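Local structure of signal recognition particle 54 kDa protein (Aeropyrum pernix, 7EPK) at residues A[324-329]-A[375-380]. The protein is the SRP54 component of an archaeal signal recognition particle, joining a helical bundle, a P-loop domain and a helical signal-peptide-binding domain. Sequence-based numbering, arbitrary orientation.
Sequences ITMRTI and AIIESM
The flat group in this contact is the Met326 carbonyl, and Ile377 of the other helix packs on it. Ile377 CG2 lies over one face of the peptide, 4.0 Å from Met326 O, while Ile377 CD1 comes nearer the oxygen end, a little off the plane on the same side and 3.8 Å from Met326 O. The isoleucine reaches this far because CG1 lies anti to its carbonyl carbon and the chain then runs nearly extended (chi2 166°), which also brings CD1 within 4.4 Å of Ile329 CG2. Beside this, two thioether chains cross at about a right angle. Met326 bends at chi2 (-50°), and its CE meets Met380 CE at 3.6 Å; Met380, extended beyond CG, lays its SD 3.9 Å from Met326 CG. No hydrogen bond spans the contact; buried apolar side chains meet one another and the Met326 carbonyl. Thr325 is the N-cap of helix 326-337: its OG1 accepts a bond from Thr328 N at 3.1 Å and a weak one from Arg327 N. The packing belongs to the all-helical signal-peptide-binding domain, joining the N-terminal turn of helix 326-337 to the later part of helix 367-379 together with Met380. Leu385 of helix 382-386 touches Met326, Ile377 and Met380 alike, Ile399 of helix 393-402 backs Met380, and Leu413 of helix 409-423 packs on Ile377.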
# COMPACT_ATOMS: atom_id res chain seq x y z
N ILE A 324 -27.96 -4.97 28.03
CA ILE A 324 -27.94 -5.93 26.88
C ILE A 324 -29.11 -5.63 25.93
O ILE A 324 -30.23 -5.38 26.43
CB ILE A 324 -27.96 -7.39 27.37
CG1 ILE A 324 -27.72 -8.37 26.22
CG2 ILE A 324 -29.24 -7.72 28.13
CD1 ILE A 324 -27.25 -9.75 26.64
N THR A 325 -28.82 -5.66 24.61
CA THR A 325 -29.76 -5.48 23.46
C THR A 325 -29.26 -6.27 22.25
O THR A 325 -28.17 -6.87 22.33
CB THR A 325 -29.87 -4.02 23.00
OG1 THR A 325 -28.60 -3.68 22.45
CG2 THR A 325 -30.33 -3.08 24.10
N MET A 326 -30.03 -6.26 21.15
CA MET A 326 -29.63 -6.94 19.88
C MET A 326 -28.39 -6.25 19.31
O MET A 326 -27.59 -6.94 18.65
CB MET A 326 -30.76 -6.90 18.85
CG MET A 326 -31.89 -7.89 19.16
SD MET A 326 -31.33 -9.60 19.52
CE MET A 326 -32.91 -10.35 19.90
N ARG A 327 -28.22 -4.94 19.55
CA ARG A 327 -27.08 -4.15 19.03
C ARG A 327 -25.84 -4.47 19.86
O ARG A 327 -24.75 -4.56 19.26
CB ARG A 327 -27.39 -2.65 19.02
CG ARG A 327 -28.25 -2.25 17.83
CD ARG A 327 -28.87 -0.86 17.91
NE ARG A 327 -29.58 -0.58 16.68
CZ ARG A 327 -30.04 0.61 16.34
NH1 ARG A 327 -30.63 0.77 15.18
NH2 ARG A 327 -29.91 1.63 17.17
N THR A 328 -26.02 -4.69 21.16
CA THR A 328 -24.93 -5.11 22.09
C THR A 328 -24.42 -6.46 21.64
O THR A 328 -23.22 -6.58 21.40
CB THR A 328 -25.43 -5.18 23.54
OG1 THR A 328 -25.77 -3.85 23.94
CG2 THR A 328 -24.41 -5.77 24.48
N ILE A 329 -25.33 -7.43 21.51
CA ILE A 329 -25.04 -8.83 21.09
C ILE A 329 -24.40 -8.82 19.69
O ILE A 329 -23.40 -9.54 19.47
CB ILE A 329 -26.30 -9.71 21.13
CG1 ILE A 329 -26.91 -9.76 22.53
CG2 ILE A 329 -26.00 -11.11 20.59
CD1 ILE A 329 -28.09 -10.68 22.66
N ALA A 375 -26.45 -12.90 11.07
CA ALA A 375 -27.35 -12.91 9.88
C ALA A 375 -28.79 -12.67 10.34
O ALA A 375 -29.49 -11.86 9.70
CB ALA A 375 -27.24 -14.22 9.15
N ILE A 376 -29.19 -13.38 11.40
CA ILE A 376 -30.51 -13.29 12.09
C ILE A 376 -30.79 -11.82 12.42
O ILE A 376 -31.82 -11.32 12.00
CB ILE A 376 -30.54 -14.15 13.37
CG1 ILE A 376 -30.50 -15.66 13.08
CG2 ILE A 376 -31.72 -13.78 14.24
CD1 ILE A 376 -31.84 -16.27 12.79
N ILE A 377 -29.90 -11.18 13.20
CA ILE A 377 -30.06 -9.79 13.70
C ILE A 377 -30.19 -8.86 12.49
O ILE A 377 -31.05 -7.97 12.47
CB ILE A 377 -28.88 -9.38 14.62
CG1 ILE A 377 -28.82 -10.24 15.89
CG2 ILE A 377 -28.98 -7.92 15.00
CD1 ILE A 377 -27.53 -10.10 16.63
N GLU A 378 -29.38 -9.10 11.46
CA GLU A 378 -29.38 -8.24 10.25
C GLU A 378 -30.75 -8.28 9.56
O GLU A 378 -31.06 -7.32 8.85
CB GLU A 378 -28.23 -8.64 9.33
CG GLU A 378 -26.86 -8.30 9.88
CD GLU A 378 -25.71 -8.90 9.09
OE1 GLU A 378 -24.57 -8.93 9.60
OE2 GLU A 378 -25.97 -9.34 7.96
N SER A 379 -31.55 -9.34 9.77
CA SER A 379 -32.87 -9.56 9.09
C SER A 379 -34.03 -9.05 9.97
O SER A 379 -35.12 -8.81 9.42
CB SER A 379 -33.07 -11.02 8.68
OG SER A 379 -32.10 -11.43 7.72
N MET A 380 -33.82 -8.84 11.27
CA MET A 380 -34.80 -8.20 12.17
C MET A 380 -35.05 -6.75 11.73
O MET A 380 -34.08 -6.09 11.38
CB MET A 380 -34.26 -8.17 13.60
CG MET A 380 -33.92 -9.52 14.15
SD MET A 380 -33.57 -9.36 15.91
CE MET A 380 -33.51 -11.06 16.46